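PDB 6RMN: DNA mismatch repair protein MLH3 from Saccharomyces cerevisiae S288C, which takes part in DNA mismatch repair, correcting insertion-deletion loops as a component of the MutLbeta heterodimer, and is represented here by the protein's C-terminal region. Local coordinates for residues 181-184 and 185-189; 196-199 and 200-204; 204-207 and 208-212. All blocks are in the same frame, centred on the assembly; numbering follows the deposited sequence.

Contact 1 of 3, residues 181-184 and 185-189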
# COMPACT_ATOMS: atom_id res chain seq x y z
N VAL B 181 22.21 -10.83 -26.90
CA VAL B 181 21.10 -10.38 -27.72
C VAL B 181 21.49 -9.14 -28.54
O VAL B 181 21.86 -8.14 -27.94
CB VAL B 181 19.84 -10.17 -26.85
CG1 VAL B 181 18.69 -9.62 -27.69
CG2 VAL B 181 19.44 -11.46 -26.16
N PRO B 182 21.44 -9.19 -29.90
CA PRO B 182 21.78 -7.99 -30.69
C PRO B 182 20.96 -6.76 -30.27
O PRO B 182 19.80 -6.90 -29.90
CB PRO B 182 21.48 -8.42 -32.13
CG PRO B 182 21.62 -9.90 -32.11
CD PRO B 182 21.06 -10.31 -30.78
N THR B 183 21.60 -5.56 -30.29
CA THR B 183 21.00 -4.27 -29.90
C THR B 183 19.64 -4.03 -30.58
O THR B 183 18.72 -3.54 -29.92
CB THR B 183 22.00 -3.12 -30.15
OG1 THR B 183 23.21 -3.40 -29.44
CG2 THR B 183 21.47 -1.75 -29.70
N VAL B 184 19.50 -4.41 -31.87
CA VAL B 184 18.25 -4.25 -32.61
C VAL B 184 17.11 -5.08 -32.00
O VAL B 184 15.97 -4.63 -32.02
CB VAL B 184 18.42 -4.50 -34.14
CG1 VAL B 184 18.79 -5.96 -34.44
CG2 VAL B 184 17.16 -4.07 -34.91
N PHE B 185 17.42 -6.26 -31.43
CA PHE B 185 16.41 -7.11 -30.81
C PHE B 185 15.95 -6.50 -29.47
O PHE B 185 14.76 -6.40 -29.24
CB PHE B 185 16.90 -8.55 -30.67
CG PHE B 185 16.93 -9.30 -31.98
CD1 PHE B 185 15.78 -9.85 -32.51
CD2 PHE B 185 18.12 -9.48 -32.66
CE1 PHE B 185 15.82 -10.55 -33.73
CE2 PHE B 185 18.16 -10.18 -33.88
CZ PHE B 185 17.01 -10.70 -34.40
N HIS B 186 16.91 -6.01 -28.67
CA HIS B 186 16.71 -5.30 -27.40
C HIS B 186 15.75 -4.12 -27.60
O HIS B 186 14.76 -4.00 -26.88
CB HIS B 186 18.07 -4.75 -26.94
CG HIS B 186 18.49 -5.16 -25.58
ND1 HIS B 186 17.77 -4.78 -24.46
CD2 HIS B 186 19.58 -5.86 -25.19
CE1 HIS B 186 18.43 -5.27 -23.42
NE2 HIS B 186 19.52 -5.94 -23.81
N GLU B 187 16.04 -3.27 -28.62
CA GLU B 187 15.26 -2.09 -29.02
C GLU B 187 13.83 -2.45 -29.36
O GLU B 187 12.91 -1.79 -28.87
CB GLU B 187 15.94 -1.37 -30.19
CG GLU B 187 17.19 -0.60 -29.79
CD GLU B 187 18.08 -0.06 -30.90
OE1 GLU B 187 17.77 -0.27 -32.10
OE2 GLU B 187 19.10 0.59 -30.57
N ILE B 188 13.63 -3.53 -30.15
CA ILE B 188 12.30 -4.02 -30.52
C ILE B 188 11.50 -4.47 -29.27
O ILE B 188 10.34 -4.07 -29.12
CB ILE B 188 12.33 -5.09 -31.64
CG1 ILE B 188 12.93 -4.50 -32.96
CG2 ILE B 188 10.93 -5.66 -31.90
CD1 ILE B 188 13.32 -5.54 -34.04
N LEU B 189 12.13 -5.26 -28.37
CA LEU B 189 11.47 -5.76 -27.16
C LEU B 189 11.18 -4.64 -26.17
O LEU B 189 10.12 -4.65 -25.55
CB LEU B 189 12.23 -6.92 -26.49
CG LEU B 189 12.57 -8.17 -27.33
CD1 LEU B 189 12.91 -9.33 -26.43
CD2 LEU B 189 11.43 -8.58 -28.28
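Pro182 and Phe185 meet at the first turn of helix 183-196, their side chains lying side by side and pointing the same way. The proline ring approaches the edge of the phenyl ring: Pro182 CG is 3.6 Å from Phe185 CD2, and CB of the same proline lies in the ring plane. This meeting depends on the phenylalanine's first torsion, which sets CG opposite its own carbonyl carbon and next to the backbone N (chi1 -73°) and brings the CD2 edge beside the proline ring. Val181 closes in from another direction, crossing Phe185 at about a right angle, with CG1 3.6 Å from Phe185 CB. An alanine here would probably leave the Pro182 ring and Val184 CG1, now 4.0 Å from Phe185 CD2, without their aromatic partner.

Pro182 is the N-cap residue, and its carbonyl oxygen takes two backbone donors. His186 N arrives in the carbonyl plane at 3.3 Å, whereas Phe185 N, at 2.9 Å, sits well above that plane and makes the more bent bond. Regular helical bonding then runs from Glu187 N to Thr183 O and from Ile188 N to Val184 O. On the more exposed flank the extended Glu187 chain brings OE2 to 3.4 Å from Thr183 CG2, a packing contact between a carboxylate and a methyl group.

Most of the turn is enclosed by helices. Val184 packs on Tyr138 and Val142 of helix 136-151 and Phe185 on Met127 of helix 126-132, while Val181 rests on Phe61 and Leu65 of helix 48-69, where Phe61 also meets the His186 ring edge-to-face.

Contact 2 of 3, residues 196-199 and 200-204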
# COMPACT_ATOMS: atom_id res chain seq x y z
N SER B 196 2.83 -1.90 -24.58
CA SER B 196 1.81 -2.78 -24.02
C SER B 196 1.49 -2.43 -22.57
O SER B 196 0.41 -2.78 -22.09
CB SER B 196 2.26 -4.22 -24.12
OG SER B 196 2.14 -4.69 -25.45
N ALA B 197 2.43 -1.77 -21.87
CA ALA B 197 2.33 -1.42 -20.46
C ALA B 197 1.26 -0.41 -20.15
O ALA B 197 0.92 0.43 -20.99
CB ALA B 197 3.68 -0.94 -19.94
N VAL B 198 0.75 -0.48 -18.92
CA VAL B 198 -0.24 0.43 -18.36
C VAL B 198 0.41 1.82 -18.30
O VAL B 198 1.63 1.90 -18.16
CB VAL B 198 -0.78 -0.12 -16.99
CG1 VAL B 198 0.20 0.05 -15.84
CG2 VAL B 198 -2.13 0.46 -16.64
N MET B 199 -0.36 2.88 -18.50
CA MET B 199 0.17 4.25 -18.52
C MET B 199 -0.20 5.07 -17.27
O MET B 199 -1.06 4.67 -16.49
CB MET B 199 -0.36 4.98 -19.78
CG MET B 199 0.52 4.82 -21.00
SD MET B 199 -0.07 5.81 -22.41
CE MET B 199 0.56 7.45 -21.96
N PHE B 200 0.45 6.24 -17.12
CA PHE B 200 0.14 7.22 -16.10
C PHE B 200 -1.25 7.74 -16.44
O PHE B 200 -1.55 7.98 -17.62
CB PHE B 200 1.17 8.36 -16.12
CG PHE B 200 2.43 8.13 -15.31
CD1 PHE B 200 2.67 6.90 -14.70
CD2 PHE B 200 3.35 9.15 -15.12
CE1 PHE B 200 3.81 6.71 -13.91
CE2 PHE B 200 4.49 8.95 -14.34
CZ PHE B 200 4.72 7.73 -13.75
N GLY B 201 -2.10 7.80 -15.42
CA GLY B 201 -3.49 8.23 -15.57
C GLY B 201 -4.49 7.08 -15.59
O GLY B 201 -5.69 7.32 -15.44
N ASP B 202 -4.00 5.84 -15.78
CA ASP B 202 -4.83 4.64 -15.82
C ASP B 202 -5.25 4.17 -14.42
O ASP B 202 -4.43 4.16 -13.50
CB ASP B 202 -4.10 3.51 -16.56
CG ASP B 202 -3.93 3.70 -18.06
OD1 ASP B 202 -4.40 4.74 -18.60
OD2 ASP B 202 -3.33 2.81 -18.70
N GLU B 203 -6.52 3.76 -14.28
CA GLU B 203 -7.09 3.27 -13.02
C GLU B 203 -6.65 1.85 -12.74
O GLU B 203 -6.66 1.01 -13.64
CB GLU B 203 -8.63 3.30 -13.06
CG GLU B 203 -9.25 4.65 -13.40
CD GLU B 203 -9.09 5.76 -12.38
OE1 GLU B 203 -9.08 6.94 -12.79
OE2 GLU B 203 -8.99 5.44 -11.17
N LEU B 204 -6.27 1.57 -11.49
CA LEU B 204 -5.88 0.23 -11.06
C LEU B 204 -6.57 -0.03 -9.77
O LEU B 204 -6.57 0.85 -8.91
CB LEU B 204 -4.34 0.05 -10.89
CG LEU B 204 -3.45 0.17 -12.14
CD1 LEU B 204 -2.02 0.47 -11.77
CD2 LEU B 204 -3.51 -1.07 -13.00
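Met199 and Asp202 are joined by two hydrogen bonds, and the backbone one closes a type II beta turn. In it, Asp202 N donates to Met199 O over 3.2 Å, from above the carbonyl plane. The side chain supplies the other: Met199 N points to Asp202 OD2 at 3.0 Å, a nearly straight bond (168° at the hydrogen) that meets the oxygen from above the carboxylate plane. Asp202 CG lies next to its own backbone N (chi1 -70°), which brings the carboxylate to Met199 N, across the open end of the turn. Gly201, at the third position, has a positive phi of 102°, and a CB there would crowd the Phe200 carbonyl oxygen.

Packing contacts are fewer. The Val198 and Asp202 side chains run antiparallel past one another, a methyl-carboxylate contact with Val198 CG2 3.3 Å from Asp202 OD2. The apolar pair is looser, the same methyl being 4.2 Å from Leu204 CD2. Phe200 packs on an aromatic side chain of another protein chain.

The loop links helix 183-196 to helix 206-216 and runs beside the zinc site. Val198 O accepts from ND1 of the zinc ligand His49, and Val198 N donates to Asp52, both on helix 48-69, while Gln22 of strand 18-23 bonds to Asp202 O and Leu204 N.

Contact 3 of 3, residues 204-207 and 208-212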
# COMPACT_ATOMS: atom_id res chain seq x y z
N LEU B 204 -6.27 1.57 -11.49
CA LEU B 204 -5.88 0.23 -11.06
C LEU B 204 -6.57 -0.03 -9.77
O LEU B 204 -6.57 0.85 -8.91
CB LEU B 204 -4.34 0.05 -10.89
CG LEU B 204 -3.45 0.17 -12.14
CD1 LEU B 204 -2.02 0.47 -11.77
CD2 LEU B 204 -3.51 -1.07 -13.00
N THR B 205 -7.19 -1.21 -9.62
CA THR B 205 -7.83 -1.63 -8.37
C THR B 205 -6.72 -2.13 -7.43
O THR B 205 -5.63 -2.43 -7.92
CB THR B 205 -8.86 -2.74 -8.63
OG1 THR B 205 -8.19 -3.89 -9.13
CG2 THR B 205 -9.96 -2.33 -9.59
N ARG B 206 -6.95 -2.22 -6.10
CA ARG B 206 -5.92 -2.72 -5.18
C ARG B 206 -5.47 -4.14 -5.60
O ARG B 206 -4.28 -4.43 -5.56
CB ARG B 206 -6.41 -2.70 -3.70
CG ARG B 206 -5.26 -2.68 -2.70
CD ARG B 206 -5.73 -2.66 -1.26
NE ARG B 206 -5.89 -4.01 -0.73
CZ ARG B 206 -5.03 -4.61 0.09
NH1 ARG B 206 -3.94 -3.97 0.51
NH2 ARG B 206 -5.25 -5.85 0.50
N GLN B 207 -6.42 -4.98 -6.05
CA GLN B 207 -6.17 -6.34 -6.52
C GLN B 207 -5.22 -6.36 -7.74
O GLN B 207 -4.29 -7.18 -7.77
CB GLN B 207 -7.50 -7.07 -6.80
CG GLN B 207 -7.40 -8.60 -6.93
CD GLN B 207 -6.62 -9.28 -5.81
OE1 GLN B 207 -5.55 -9.87 -6.04
NE2 GLN B 207 -7.13 -9.20 -4.58
N GLU B 208 -5.42 -5.44 -8.71
CA GLU B 208 -4.53 -5.35 -9.88
C GLU B 208 -3.12 -4.92 -9.45
O GLU B 208 -2.15 -5.44 -9.99
CB GLU B 208 -5.09 -4.41 -10.97
CG GLU B 208 -6.39 -4.89 -11.60
CD GLU B 208 -7.09 -3.90 -12.52
OE1 GLU B 208 -7.05 -2.68 -12.25
OE2 GLU B 208 -7.69 -4.36 -13.52
N CYS B 209 -3.02 -4.00 -8.48
CA CYS B 209 -1.76 -3.51 -7.86
C CYS B 209 -1.04 -4.65 -7.12
O CYS B 209 0.18 -4.74 -7.17
CB CYS B 209 -2.03 -2.34 -6.91
SG CYS B 209 -2.68 -0.86 -7.74
N ILE B 210 -1.80 -5.52 -6.43
CA ILE B 210 -1.26 -6.67 -5.71
C ILE B 210 -0.57 -7.61 -6.70
O ILE B 210 0.58 -7.98 -6.48
CB ILE B 210 -2.32 -7.36 -4.79
CG1 ILE B 210 -2.62 -6.45 -3.57
CG2 ILE B 210 -1.86 -8.77 -4.33
CD1 ILE B 210 -3.93 -6.76 -2.75
N ILE B 211 -1.26 -7.96 -7.81
CA ILE B 211 -0.76 -8.83 -8.89
C ILE B 211 0.50 -8.22 -9.54
O ILE B 211 1.49 -8.94 -9.73
CB ILE B 211 -1.88 -9.10 -9.95
CG1 ILE B 211 -2.96 -10.03 -9.38
CG2 ILE B 211 -1.29 -9.67 -11.25
CD1 ILE B 211 -4.33 -9.83 -9.94
N LEU B 212 0.45 -6.91 -9.87
CA LEU B 212 1.58 -6.19 -10.46
C LEU B 212 2.85 -6.26 -9.61
O LEU B 212 3.90 -6.58 -10.15
CB LEU B 212 1.21 -4.72 -10.78
CG LEU B 212 0.45 -4.48 -12.08
CD1 LEU B 212 -0.09 -3.07 -12.12
CD2 LEU B 212 1.33 -4.70 -13.30
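Thr205 and Glu208 satisfy each other's backbone N-H groups at the start of helix 206-216. Glu208 N donates to Thr205 OG1 at 3.2 Å, and in return Thr205 N donates to Glu208 OE1 at 3.0 Å, meeting that oxygen on its anti side and 28° out of the carboxylate plane. The threonine hydroxyl oxygen stands between its own backbone N and carbonyl carbon (chi1 64°), facing the first turn, and the glutamate chain runs extended back to the N-cap residue. This reciprocal pair is a capping box: side-chain oxygens serve N-H groups at a helix start, and the carboxylate probably also interacts favourably with the positive end of the helix dipole.

Inside the helix, Thr205 O accepts from Cys209 N at 3.1 Å, Arg206 O from Ile210 N at 2.8 Å, and Gln207 O from Ile211 N. Side chains pack along the flanks. Ile210 CD1 sits over one face of the Arg206 guanidinium, nearer its border than its centre and 3.6 Å from Arg206 NH2. Leu204 CB reaches Cys209 SG at 3.7 Å, and Leu204 CD1 touches Leu212 CD1. Cys209 also packs on Val19 of strand 18-23 and Ile28 of strand 27-31, and Leu212 on Ile55 of helix 48-69.

The three contacts follow one another along the chain, from the first turn of helix 183-196, through the loop after it, to the first turn of helix 206-216. Contacts 2 and 3 share Leu204, and their centres are about 12 Å apart; contact 1 is separate, its centre about 24 Å from that of contact 2 and about 30 Å from that of contact 3. Contact 1 is buried near the middle of the chain, whereas the other two are at the surface. Helix 48-69 touches all three, and it carries the zinc ligands His49 and Glu53. Both helix starts thus touch helix 48-69, the second also packing on strands 18-23 and 27-31, and the loop between them passes near the zinc ions.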